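Local coordinates for protein beta-methylmalyl-CoA dehydratase (Chloroflexus aurantiacus, PDB 4E3E) that catalyses the reversible dehydration of (2R,3S)-beta-methylmalyl-CoA to mesaconyl-CoA in the glyoxylate assimilation cycle that regenerates acetyl-CoA and produces pyruvate, at residues 28-33 with 99-104; 75-80 with 225-230; 188-193 with 265-270; 308-313 with 346-351. All blocks are in the same frame, centred on the assembly; numbering follows the deposited sequence.

Contact 1: residues 28-33 with 99-104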
loop_
_atom_site.group_PDB
_atom_site.type_symbol
_atom_site.label_atom_id
_atom_site.label_comp_id
_atom_site.label_asym_id
_atom_site.label_seq_id
_atom_site.Cartn_x
_atom_site.Cartn_y
_atom_site.Cartn_z
ATOM N N ILE A 28 -13.601 -6.476 5.134
ATOM C CA ILE A 28 -13.102 -5.357 4.351
ATOM C C ILE A 28 -12.997 -4.125 5.237
ATOM O O ILE A 28 -13.960 -3.760 5.949
ATOM C CB ILE A 28 -13.968 -5.110 3.099
ATOM C CG1 ILE A 28 -13.995 -6.371 2.221
ATOM C CG2 ILE A 28 -13.422 -3.937 2.291
ATOM C CD1 ILE A 28 -14.943 -6.269 1.035
ATOM N N THR A 29 -11.816 -3.511 5.244
ATOM C CA THR A 29 -11.568 -2.410 6.189
ATOM C C THR A 29 -11.171 -1.120 5.493
ATOM O O THR A 29 -10.945 -1.093 4.270
ATOM C CB THR A 29 -10.426 -2.748 7.155
ATOM O OG1 THR A 29 -9.192 -2.753 6.425
ATOM C CG2 THR A 29 -10.626 -4.119 7.776
ATOM N N GLU A 30 -11.009 -0.071 6.298
ATOM C CA GLU A 30 -10.538 1.218 5.805
ATOM C C GLU A 30 -9.158 1.081 5.225
ATOM O O GLU A 30 -8.781 1.865 4.356
ATOM C CB GLU A 30 -10.558 2.289 6.909
ATOM C CG GLU A 30 -11.955 2.669 7.405
ATOM C CD GLU A 30 -12.721 3.609 6.458
ATOM O OE1 GLU A 30 -12.454 3.626 5.221
ATOM O OE2 GLU A 30 -13.614 4.342 6.958
ATOM N N GLY A 31 -8.395 0.085 5.675
ATOM C CA GLY A 31 -7.067 -0.144 5.051
ATOM C C GLY A 31 -7.199 -0.606 3.617
ATOM O O GLY A 31 -6.367 -0.256 2.735
ATOM N N ASP A 32 -8.221 -1.427 3.367
ATOM C CA ASP A 32 -8.498 -1.881 1.989
ATOM C C ASP A 32 -8.931 -0.711 1.115
ATOM O O ASP A 32 -8.494 -0.578 -0.031
ATOM C CB ASP A 32 -9.567 -2.986 1.974
ATOM C CG ASP A 32 -9.126 -4.206 2.735
ATOM O OD1 ASP A 32 -8.024 -4.749 2.429
ATOM O OD2 ASP A 32 -9.871 -4.619 3.646
ATOM N N VAL A 33 -9.785 0.138 1.669
ATOM C CA VAL A 33 -10.224 1.331 0.949
ATOM C C VAL A 33 -9.046 2.207 0.512
ATOM O O VAL A 33 -8.998 2.644 -0.639
ATOM C CB VAL A 33 -11.189 2.152 1.797
ATOM C CG1 VAL A 33 -11.470 3.504 1.131
ATOM C CG2 VAL A 33 -12.475 1.360 2.016
ATOM N N VAL A 99 -21.910 -2.555 0.707
ATOM C CA VAL A 99 -20.813 -3.047 1.546
ATOM C C VAL A 99 -20.120 -1.851 2.212
ATOM O O VAL A 99 -19.784 -0.873 1.536
ATOM C CB VAL A 99 -19.795 -3.831 0.679
ATOM C CG1 VAL A 99 -18.677 -4.412 1.539
ATOM C CG2 VAL A 99 -20.509 -4.966 -0.062
ATOM N N TYR A 100 -19.929 -1.926 3.528
ATOM C CA TYR A 100 -19.252 -0.896 4.304
ATOM C C TYR A 100 -17.978 -1.465 4.946
ATOM O O TYR A 100 -17.889 -2.688 5.147
ATOM C CB TYR A 100 -20.185 -0.402 5.417
ATOM C CG TYR A 100 -21.410 0.359 4.937
ATOM C CD1 TYR A 100 -21.287 1.622 4.343
ATOM C CD2 TYR A 100 -22.694 -0.169 5.101
ATOM C CE1 TYR A 100 -22.402 2.327 3.917
ATOM C CE2 TYR A 100 -23.823 0.531 4.681
ATOM C CZ TYR A 100 -23.670 1.779 4.091
ATOM O OH TYR A 100 -24.768 2.482 3.661
ATOM N N PRO A 101 -16.993 -0.595 5.289
ATOM C CA PRO A 101 -15.858 -1.062 6.105
ATOM C C PRO A 101 -16.359 -1.813 7.326
ATOM O O PRO A 101 -17.313 -1.348 7.980
ATOM C CB PRO A 101 -15.186 0.252 6.559
ATOM C CG PRO A 101 -15.521 1.242 5.465
ATOM C CD PRO A 101 -16.892 0.852 4.966
ATOM N N GLY A 102 -15.735 -2.953 7.629
ATOM C CA GLY A 102 -16.155 -3.776 8.761
ATOM C C GLY A 102 -17.002 -4.970 8.361
ATOM O O GLY A 102 -17.159 -5.905 9.142
ATOM N N ASP A 103 -17.564 -4.939 7.151
ATOM C CA ASP A 103 -18.356 -6.066 6.638
ATOM C C ASP A 103 -17.451 -7.204 6.217
ATOM O O ASP A 103 -16.307 -6.971 5.817
ATOM C CB ASP A 103 -19.233 -5.642 5.447
ATOM C CG ASP A 103 -20.409 -4.758 5.860
ATOM O OD1 ASP A 103 -20.682 -4.648 7.080
ATOM O OD2 ASP A 103 -21.061 -4.175 4.960
ATOM N N THR A 104 -17.978 -8.425 6.291
ATOM C CA THR A 104 -17.234 -9.615 5.904
ATOM C C THR A 104 -17.926 -10.387 4.782
ATOM O O THR A 104 -19.097 -10.759 4.894
ATOM C CB THR A 104 -17.013 -10.526 7.122
ATOM O OG1 THR A 104 -16.368 -9.757 8.147
ATOM C CG2 THR A 104 -16.149 -11.757 6.761
#
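The E30 side chain leaves its backbone with CG opposite the carbonyl carbon (chi1 -66°) and folds again at chi2 (-77°), which brings the carboxylate against CB and CG of P101. CD of E30 lies 3.8 Å from CG of P101, and both carboxylate oxygens sit at nearly the same distance from that carbon. This is packing only; the charge is met by R60, which forms a salt bridge with OE2. With an alanine here, the CB-CG side of P101 would probably lose its cover and R60 its carboxylate mate. In I28, CG1 stands beside the backbone N (chi1 -59°) and the extended chain carries CD1 to within 4.2 Å of CG1 of V99. I71 and V68 of helix 65-80 flank these two side chains.

Two nearly straight backbone bonds join the segments. I28 N donates to D103 O at 2.8 Å, and G102 N donates to I28 O at 2.6 Å. The same I28 O takes a CA-H...O contact from P101 CA at 3.3 Å. Within 99-104, Y100 to D103 form a type II beta turn, with G102 at positive phi. D103 OD2 accepts from Y100 N, which lies above the carboxylate plane. Facing this turn is the start of helix 30-40. T29 is its N-cap and forms a capping box with D32: T29 N donates to D32 OD2 at 2.8 Å, and G31 N gives a weak bond to T29 OG1. V99 also pairs through its backbone with I63, which probably binds substrate.

Contact 2: residues 75-80 with 225-230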
loop_
_atom_site.group_PDB
_atom_site.type_symbol
_atom_site.label_atom_id
_atom_site.label_comp_id
_atom_site.label_asym_id
_atom_site.label_seq_id
_atom_site.Cartn_x
_atom_site.Cartn_y
_atom_site.Cartn_z
ATOM N N LYS A 75 -11.748 -14.821 -4.278
ATOM C CA LYS A 75 -12.075 -16.013 -3.488
ATOM C C LYS A 75 -12.344 -17.256 -4.337
ATOM O O LYS A 75 -12.103 -18.381 -3.880
ATOM C CB LYS A 75 -13.321 -15.791 -2.622
ATOM C CG LYS A 75 -13.314 -14.536 -1.794
ATOM C CD LYS A 75 -12.245 -14.617 -0.754
ATOM C CE LYS A 75 -11.312 -13.423 -0.823
ATOM N NZ LYS A 75 -10.267 -13.877 0.121
ATOM N N THR A 76 -12.863 -17.050 -5.546
ATOM C CA THR A 76 -13.274 -18.166 -6.407
ATOM C C THR A 76 -12.083 -18.719 -7.173
ATOM O O THR A 76 -12.120 -19.861 -7.656
ATOM C CB THR A 76 -14.361 -17.766 -7.444
ATOM O OG1 THR A 76 -13.777 -17.025 -8.540
ATOM C CG2 THR A 76 -15.471 -16.979 -6.799
ATOM N N VAL A 77 -11.029 -17.913 -7.278
ATOM C CA VAL A 77 -9.871 -18.290 -8.120
ATOM C C VAL A 77 -9.223 -19.660 -7.779
ATOM O O VAL A 77 -8.997 -20.479 -8.695
ATOM C CB VAL A 77 -8.836 -17.150 -8.212
ATOM C CG1 VAL A 77 -7.547 -17.617 -8.903
ATOM C CG2 VAL A 77 -9.441 -15.964 -8.963
ATOM N N PRO A 78 -8.933 -19.928 -6.481
ATOM C CA PRO A 78 -8.314 -21.228 -6.148
ATOM C C PRO A 78 -9.094 -22.441 -6.691
ATOM O O PRO A 78 -8.477 -23.390 -7.176
ATOM C CB PRO A 78 -8.316 -21.230 -4.607
ATOM C CG PRO A 78 -8.299 -19.781 -4.235
ATOM C CD PRO A 78 -9.209 -19.140 -5.256
ATOM N N ASP A 79 -10.425 -22.380 -6.648
ATOM C CA ASP A 79 -11.282 -23.517 -7.018
ATOM C C ASP A 79 -11.794 -23.513 -8.455
ATOM O O ASP A 79 -12.147 -24.566 -8.989
ATOM C CB ASP A 79 -12.478 -23.589 -6.072
ATOM C CG ASP A 79 -12.058 -23.652 -4.621
ATOM O OD1 ASP A 79 -11.230 -24.516 -4.284
ATOM O OD2 ASP A 79 -12.537 -22.837 -3.818
ATOM N N ILE A 80 -11.853 -22.339 -9.078
ATOM C CA ILE A 80 -12.457 -22.218 -10.404
ATOM C C ILE A 80 -11.424 -21.994 -11.502
ATOM O O ILE A 80 -11.469 -22.668 -12.528
ATOM C CB ILE A 80 -13.529 -21.096 -10.440
ATOM C CG1 ILE A 80 -14.593 -21.328 -9.362
ATOM C CG2 ILE A 80 -14.149 -20.946 -11.836
ATOM C CD1 ILE A 80 -15.293 -22.672 -9.421
ATOM N N TYR A 225 -6.725 -8.743 -3.208
ATOM C CA TYR A 225 -7.894 -9.551 -3.552
ATOM C C TYR A 225 -7.734 -11.009 -3.111
ATOM O O TYR A 225 -8.689 -11.799 -3.228
ATOM C CB TYR A 225 -8.186 -9.481 -5.070
ATOM C CG TYR A 225 -8.217 -8.054 -5.609
ATOM C CD1 TYR A 225 -8.767 -6.999 -4.840
ATOM C CD2 TYR A 225 -7.710 -7.764 -6.865
ATOM C CE1 TYR A 225 -8.774 -5.693 -5.318
ATOM C CE2 TYR A 225 -7.723 -6.466 -7.367
ATOM C CZ TYR A 225 -8.245 -5.445 -6.593
ATOM O OH TYR A 225 -8.245 -4.184 -7.092
ATOM N N GLN A 226 -6.544 -11.358 -2.599
ATOM C CA GLN A 226 -6.209 -12.754 -2.239
ATOM C C GLN A 226 -6.507 -13.680 -3.450
ATOM O O GLN A 226 -7.056 -14.782 -3.341
ATOM C CB GLN A 226 -6.903 -13.146 -0.926
ATOM C CG GLN A 226 -6.284 -12.430 0.291
ATOM C CD GLN A 226 -7.205 -12.478 1.490
ATOM O OE1 GLN A 226 -8.384 -12.180 1.364
ATOM N NE2 GLN A 226 -6.679 -12.887 2.657
ATOM N N ASN A 227 -6.153 -13.159 -4.618
ATOM C CA ASN A 227 -6.299 -13.838 -5.903
ATOM C C ASN A 227 -4.943 -14.482 -6.161
ATOM O O ASN A 227 -3.920 -13.808 -6.140
ATOM C CB ASN A 227 -6.689 -12.803 -6.984
ATOM C CG ASN A 227 -6.648 -13.351 -8.425
ATOM O OD1 ASN A 227 -5.923 -14.286 -8.745
ATOM N ND2 ASN A 227 -7.443 -12.738 -9.305
ATOM N N THR A 228 -4.932 -15.796 -6.364
ATOM C CA THR A 228 -3.675 -16.543 -6.399
ATOM C C THR A 228 -3.214 -16.992 -7.774
ATOM O O THR A 228 -2.262 -17.761 -7.829
ATOM C CB THR A 228 -3.765 -17.843 -5.588
ATOM O OG1 THR A 228 -4.795 -18.670 -6.155
ATOM C CG2 THR A 228 -4.102 -17.558 -4.113
ATOM N N ALA A 229 -3.896 -16.588 -8.854
ATOM C CA ALA A 229 -3.568 -17.112 -10.191
ATOM C C ALA A 229 -2.101 -16.850 -10.472
ATOM O O ALA A 229 -1.612 -15.752 -10.252
ATOM C CB ALA A 229 -4.467 -16.516 -11.291
ATOM N N ARG A 230 -1.418 -17.867 -10.972
ATOM C CA ARG A 230 0.050 -17.916 -10.991
ATOM C C ARG A 230 0.699 -17.102 -12.116
ATOM O O ARG A 230 1.863 -16.676 -11.996
ATOM C CB ARG A 230 0.514 -19.383 -11.000
ATOM C CG ARG A 230 0.112 -20.144 -9.734
ATOM C CD ARG A 230 0.009 -21.663 -9.880
ATOM N NE ARG A 230 -0.241 -22.237 -8.552
ATOM C CZ ARG A 230 -0.591 -23.495 -8.284
ATOM N NH1 ARG A 230 -0.746 -24.390 -9.256
ATOM N NH2 ARG A 230 -0.786 -23.856 -7.018
HETATM O O HOH W 1 -9.012 -15.690 -1.689
#
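V77 lies against the amide of N227, its two methyls divided along the group. CG1 is 3.7 Å from N227 OD1, and CG2 is 3.8 Å from N227 ND2. With CG1 opposite the backbone N (chi1 171°), that methyl also reaches A229 CB at 4.0 Å. The amide is braced by an Asx turn: N227 OD1 accepts from A229 N at 3.1 Å in a nearly straight bond. P78 CG meets T228 OG1 at 4.1 Å, the side chains roughly at right angles.

The K75 chain bends at chi2 and chi3 and brings NZ to Q226. NZ donates to Q226 OE1 at 2.8 Å from above the carbonyl plane, 54° out of it. A water accepts from NZ and donates to Q226 O, so the amine holds the side-chain oxygen directly and the backbone O through it. Q226 has positive phi and ends helix 215-224 in a Schellman motif. Its NE2 bonds to S48 and S42 of a neighbouring subunit. Were K75 an alanine, the water would probably lose its amine donor and Q226 OE1 its lysine partner. The buried ammonium is met by the neutral oxygens of Q226, a water and the T24 backbone, which are likely to share its charge.

Contact 3: residues 188-193 with 265-270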
loop_
_atom_site.group_PDB
_atom_site.type_symbol
_atom_site.label_atom_id
_atom_site.label_comp_id
_atom_site.label_asym_id
_atom_site.label_seq_id
_atom_site.Cartn_x
_atom_site.Cartn_y
_atom_site.Cartn_z
ATOM N N ALA A 188 -19.849 20.729 -7.467
ATOM C CA ALA A 188 -18.418 21.035 -7.446
ATOM C C ALA A 188 -17.659 19.906 -6.750
ATOM O O ALA A 188 -16.612 19.471 -7.231
ATOM C CB ALA A 188 -18.157 22.372 -6.762
ATOM N N HIS A 189 -18.192 19.415 -5.634
ATOM C CA HIS A 189 -17.563 18.285 -4.942
ATOM C C HIS A 189 -17.602 17.026 -5.773
ATOM O O HIS A 189 -16.625 16.283 -5.795
ATOM C CB HIS A 189 -18.210 18.055 -3.570
ATOM C CG HIS A 189 -17.754 19.030 -2.507
ATOM N ND1 HIS A 189 -18.177 18.953 -1.225
ATOM C CD2 HIS A 189 -16.858 20.101 -2.563
ATOM C CE1 HIS A 189 -17.600 19.936 -0.503
ATOM N NE2 HIS A 189 -16.791 20.638 -1.322
ATOM N N ALA A 190 -18.715 16.768 -6.472
ATOM C CA ALA A 190 -18.816 15.570 -7.291
ATOM C C ALA A 190 -17.816 15.631 -8.447
ATOM O O ALA A 190 -17.204 14.629 -8.789
ATOM C CB ALA A 190 -20.223 15.381 -7.816
ATOM N N GLY A 191 -17.656 16.814 -9.035
ATOM C CA GLY A 191 -16.659 17.013 -10.069
ATOM C C GLY A 191 -17.201 17.287 -11.460
ATOM O O GLY A 191 -16.427 17.392 -12.408
ATOM N N SER A 192 -18.517 17.404 -11.603
ATOM C CA SER A 192 -19.096 17.725 -12.909
ATOM C C SER A 192 -20.466 18.352 -12.781
ATOM O O SER A 192 -21.202 18.074 -11.830
ATOM C CB SER A 192 -19.181 16.476 -13.804
ATOM O OG SER A 192 -19.753 16.786 -15.064
ATOM N N ASN A 193 -20.795 19.208 -13.744
ATOM C CA ASN A 193 -22.139 19.761 -13.878
ATOM C C ASN A 193 -23.068 18.869 -14.691
ATOM O O ASN A 193 -24.283 19.023 -14.620
ATOM C CB ASN A 193 -22.090 21.164 -14.487
ATOM C CG ASN A 193 -21.413 22.161 -13.571
ATOM O OD1 ASN A 193 -21.627 22.149 -12.357
ATOM N ND2 ASN A 193 -20.581 23.023 -14.144
ATOM N N LEU A 265 -17.259 11.050 -16.806
ATOM C CA LEU A 265 -18.400 10.383 -16.172
ATOM C C LEU A 265 -18.402 10.567 -14.648
ATOM O O LEU A 265 -18.792 9.662 -13.917
ATOM C CB LEU A 265 -18.418 8.890 -16.548
ATOM C CG LEU A 265 -18.854 8.575 -17.985
ATOM C CD1 LEU A 265 -18.423 7.181 -18.405
ATOM C CD2 LEU A 265 -20.365 8.769 -18.158
ATOM N N ALA A 266 -17.980 11.743 -14.178
ATOM C CA ALA A 266 -17.819 12.007 -12.742
ATOM C C ALA A 266 -19.084 11.758 -11.906
ATOM O O ALA A 266 -18.987 11.318 -10.761
ATOM C CB ALA A 266 -17.305 13.425 -12.514
ATOM N N ASN A 267 -20.266 12.026 -12.465
ATOM C CA ASN A 267 -21.505 11.817 -11.693
ATOM C C ASN A 267 -22.053 10.391 -11.761
ATOM O O ASN A 267 -23.098 10.097 -11.159
ATOM C CB ASN A 267 -22.576 12.867 -12.049
ATOM C CG ASN A 267 -22.262 14.226 -11.446
ATOM O OD1 ASN A 267 -22.279 15.251 -12.135
ATOM N ND2 ASN A 267 -21.957 14.238 -10.156
ATOM N N ALA A 268 -21.342 9.503 -12.478
ATOM C CA ALA A 268 -21.670 8.074 -12.469
ATOM C C ALA A 268 -21.200 7.508 -11.133
ATOM O O ALA A 268 -20.155 6.849 -11.047
ATOM C CB ALA A 268 -21.016 7.346 -13.637
ATOM N N LEU A 269 -21.989 7.761 -10.098
ATOM C CA LEU A 269 -21.511 7.615 -8.724
ATOM C C LEU A 269 -21.107 6.206 -8.323
ATOM O O LEU A 269 -20.185 6.030 -7.507
ATOM C CB LEU A 269 -22.535 8.164 -7.743
ATOM C CG LEU A 269 -22.582 9.693 -7.726
ATOM C CD1 LEU A 269 -23.477 10.106 -6.581
ATOM C CD2 LEU A 269 -21.183 10.345 -7.632
ATOM N N SER A 270 -21.786 5.209 -8.892
ATOM C CA SER A 270 -21.491 3.817 -8.562
ATOM C C SER A 270 -21.933 2.915 -9.687
ATOM O O SER A 270 -22.807 3.282 -10.488
ATOM C CB SER A 270 -22.189 3.399 -7.267
ATOM O OG SER A 270 -23.598 3.358 -7.448
HETATM O O HOH W 2 -17.984 11.902 -8.194
HETATM O O HOH W 3 -20.911 13.502 -14.968
#
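The backbone of 188-193 leaves helix 187-190 at G191, where phi turns positive (113°), and runs past the 265-268 corner, with G191 CA and A266 CA 5.8 Å apart. That corner is a type I beta turn from L265 to A268, overlapped at A268 by an inverse gamma turn. It links helix 250-265 to strand 270-278 in the second half of this hot-dog-family protein.

A266 is the centre of the packing. Its CB points at the other segment and touches S192 CB at 3.8 Å. The same methyl lies 3.9 Å from A190 O and 4.0 Å from the carbonyl carbon of G191, so it sits in the bend where the chain leaves the helix. A CB on G191 would crowd this methyl and the carbonyl O of A190; the bare residue avoids both. The N267 side chain has CG opposite the carbonyl carbon (chi1 -75°), which puts the amide beside A190 and S192. The amide end is probably modelled the wrong way round, so its individual atoms are doubtful. S192 has OG opposite the backbone N (chi1 179°), where it bonds to Y194 N. H189 packs on H22 of a neighbouring subunit.

Two waters link the segments. One accepts from N267 N and makes a weak contact with S192 OG at 3.5 Å. The other donates to A190 O at 2.9 Å and to A266 O at 2.8 Å.

Contact 4: residues 308-313 with 346-351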
loop_
_atom_site.group_PDB
_atom_site.type_symbol
_atom_site.label_atom_id
_atom_site.label_comp_id
_atom_site.label_asym_id
_atom_site.label_seq_id
_atom_site.Cartn_x
_atom_site.Cartn_y
_atom_site.Cartn_z
ATOM N N GLY A 308 -31.059 8.067 -12.303
ATOM C CA GLY A 308 -31.316 7.290 -13.505
ATOM C C GLY A 308 -30.161 6.344 -13.776
ATOM O O GLY A 308 -29.106 6.436 -13.137
ATOM N N ALA A 309 -30.361 5.430 -14.721
ATOM C CA ALA A 309 -29.312 4.507 -15.115
ATOM C C ALA A 309 -28.767 4.833 -16.494
ATOM O O ALA A 309 -29.498 5.296 -17.374
ATOM C CB ALA A 309 -29.818 3.071 -15.084
ATOM N N LEU A 310 -27.480 4.581 -16.675
ATOM C CA LEU A 310 -26.873 4.600 -18.003
ATOM C C LEU A 310 -26.180 3.278 -18.219
ATOM O O LEU A 310 -25.469 2.779 -17.330
ATOM C CB LEU A 310 -25.851 5.727 -18.141
ATOM C CG LEU A 310 -26.307 7.185 -17.999
ATOM C CD1 LEU A 310 -25.087 8.099 -17.895
ATOM C CD2 LEU A 310 -27.208 7.622 -19.149
ATOM N N ARG A 311 -26.408 2.694 -19.386
ATOM C CA ARG A 311 -25.663 1.518 -19.781
ATOM C C ARG A 311 -24.458 2.036 -20.542
ATOM O O ARG A 311 -24.608 2.773 -21.521
ATOM C CB ARG A 311 -26.497 0.565 -20.642
ATOM C CG ARG A 311 -25.757 -0.736 -20.975
ATOM C CD ARG A 311 -26.600 -1.693 -21.809
ATOM N NE ARG A 311 -25.914 -2.978 -22.003
ATOM C CZ ARG A 311 -26.488 -4.079 -22.488
ATOM N NH1 ARG A 311 -27.771 -4.078 -22.839
ATOM N NH2 ARG A 311 -25.780 -5.192 -22.621
ATOM N N VAL A 312 -23.269 1.674 -20.065
ATOM C CA VAL A 312 -22.023 2.228 -20.576
ATOM C C VAL A 312 -21.138 1.104 -21.081
ATOM O O VAL A 312 -21.043 0.051 -20.441
ATOM C CB VAL A 312 -21.278 3.020 -19.471
ATOM C CG1 VAL A 312 -19.951 3.613 -19.980
ATOM C CG2 VAL A 312 -22.174 4.111 -18.878
ATOM N N ARG A 313 -20.511 1.323 -22.237
ATOM C CA ARG A 313 -19.376 0.514 -22.650
ATOM C C ARG A 313 -18.110 1.332 -22.437
ATOM O O ARG A 313 -17.965 2.415 -23.015
ATOM C CB ARG A 313 -19.462 0.115 -24.127
ATOM C CG ARG A 313 -18.309 -0.788 -24.567
ATOM C CD ARG A 313 -18.253 -1.059 -26.090
ATOM N NE ARG A 313 -19.551 -1.467 -26.639
ATOM C CZ ARG A 313 -20.154 -2.635 -26.413
ATOM N NH1 ARG A 313 -19.591 -3.568 -25.644
ATOM N NH2 ARG A 313 -21.344 -2.868 -26.955
ATOM N N VAL A 346 -24.337 2.151 -14.710
ATOM C CA VAL A 346 -24.037 3.080 -13.626
ATOM C C VAL A 346 -25.319 3.768 -13.185
ATOM O O VAL A 346 -26.302 3.834 -13.937
ATOM C CB VAL A 346 -23.001 4.138 -14.050
ATOM C CG1 VAL A 346 -21.668 3.473 -14.397
ATOM C CG2 VAL A 346 -23.520 4.957 -15.242
ATOM N N LEU A 347 -25.320 4.256 -11.955
ATOM C CA LEU A 347 -26.386 5.115 -11.477
ATOM C C LEU A 347 -25.863 6.550 -11.519
ATOM O O LEU A 347 -24.698 6.786 -11.186
ATOM C CB LEU A 347 -26.796 4.741 -10.047
ATOM C CG LEU A 347 -27.203 3.286 -9.765
ATOM C CD1 LEU A 347 -27.468 3.081 -8.278
ATOM C CD2 LEU A 347 -28.423 2.879 -10.583
HETATM N N MSE A 348 -26.715 7.496 -11.918
HETATM C CA MSE A 348 -26.339 8.920 -11.964
HETATM C C MSE A 348 -27.492 9.785 -11.494
HETATM O O MSE A 348 -28.634 9.550 -11.886
HETATM C CB MSE A 348 -25.951 9.277 -13.400
HETATM C CG MSE A 348 -25.585 10.754 -13.531
HETATM SE SE MSE A 348 -24.815 11.165 -15.309
HETATM C CE MSE A 348 -23.135 10.107 -15.417
ATOM N N PRO A 349 -27.212 10.815 -10.666
ATOM C CA PRO A 349 -28.276 11.724 -10.254
ATOM C C PRO A 349 -28.947 12.383 -11.455
ATOM O O PRO A 349 -28.293 12.647 -12.483
ATOM C CB PRO A 349 -27.543 12.787 -9.442
ATOM C CG PRO A 349 -26.299 12.116 -8.982
ATOM C CD PRO A 349 -25.909 11.200 -10.091
ATOM N N ARG A 350 -30.239 12.631 -11.319
ATOM C CA ARG A 350 -31.027 13.347 -12.337
ATOM C C ARG A 350 -31.280 14.806 -11.947
ATOM O O ARG A 350 -31.243 15.154 -10.765
ATOM C CB ARG A 350 -32.367 12.654 -12.541
ATOM C CG ARG A 350 -32.254 11.280 -13.168
ATOM C CD ARG A 350 -33.623 10.630 -13.344
ATOM N NE ARG A 350 -34.591 11.494 -14.024
ATOM C CZ ARG A 350 -35.763 11.082 -14.500
ATOM N NH1 ARG A 350 -36.133 9.814 -14.388
ATOM N NH2 ARG A 350 -36.574 11.946 -15.100
ATOM N N ARG A 351 -31.538 15.659 -12.934
ATOM C CA ARG A 351 -31.885 17.048 -12.633
ATOM C C ARG A 351 -33.263 17.135 -11.974
ATOM O O ARG A 351 -34.183 16.408 -12.345
ATOM C CB ARG A 351 -31.815 17.921 -13.882
ATOM C CG ARG A 351 -31.865 19.411 -13.570
ATOM C CD ARG A 351 -31.231 20.242 -14.666
ATOM N NE ARG A 351 -29.785 20.083 -14.697
ATOM C CZ ARG A 351 -29.108 19.507 -15.681
ATOM N NH1 ARG A 351 -29.744 19.026 -16.752
ATOM N NH2 ARG A 351 -27.792 19.427 -15.592
#
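L310 and M348, here a selenomethionine, lean obliquely across each other on one face of the sheet. CD1 of L310 meets CE of M348 at 3.7 Å, with SE only slightly farther. The M348 chain is extended as far as SE and bends at chi3 (-63°), which turns CE back alongside the leucine methyl. V346 lies on the same face. Its chi1 of -63° sets CG1 anti to the carbonyl carbon and leaves CG2 between N and the carbonyl carbon, where it touches L310 CB at 3.8 Å and V312 CG2 at 4.0 Å. A309 and L347 form a non-hydrogen-bonded pair facing the other way.

The backbones are antiparallel and twisted, their short axes at 137°. G308 and M348 exchange two bonds, G308 N to M348 O and M348 N to G308 O, each 2.9 Å. L310 and V346 exchange two more. Beyond the last pair, R350 CG packs at 3.5 Å from G308 N, and the arginine also touches W196.

A309 pairs through its backbone with M299 of strand 288-300, and L347 with S270 of strand 270-278. Strands 307-318 and 338-349 are thus inner neighbours in the antiparallel sheet, flanked by strands 288-300 and 270-278.

From the N terminus, contact 1 comes first: it closes the loop from the start of helix 30-40 to the turn before strand 104-116. Segment 75-80 lies within that loop, but its partner 225-230 lies far beyond it, so contacts 1 and 2 cross. Contact 2 ties helix 65-80 to the loop that follows helix 215-224. Contact 3 opens at 188-193, before contact 2 closes, and crosses it in turn, yet the two sit on opposite sides of the chain's centre. Contact 4 follows in series and pairs two late strands. It touches contact 3, where S270 O probably accepts from L347 N at 3.1 Å. Contacts 1 and 2 both reach the second subunit.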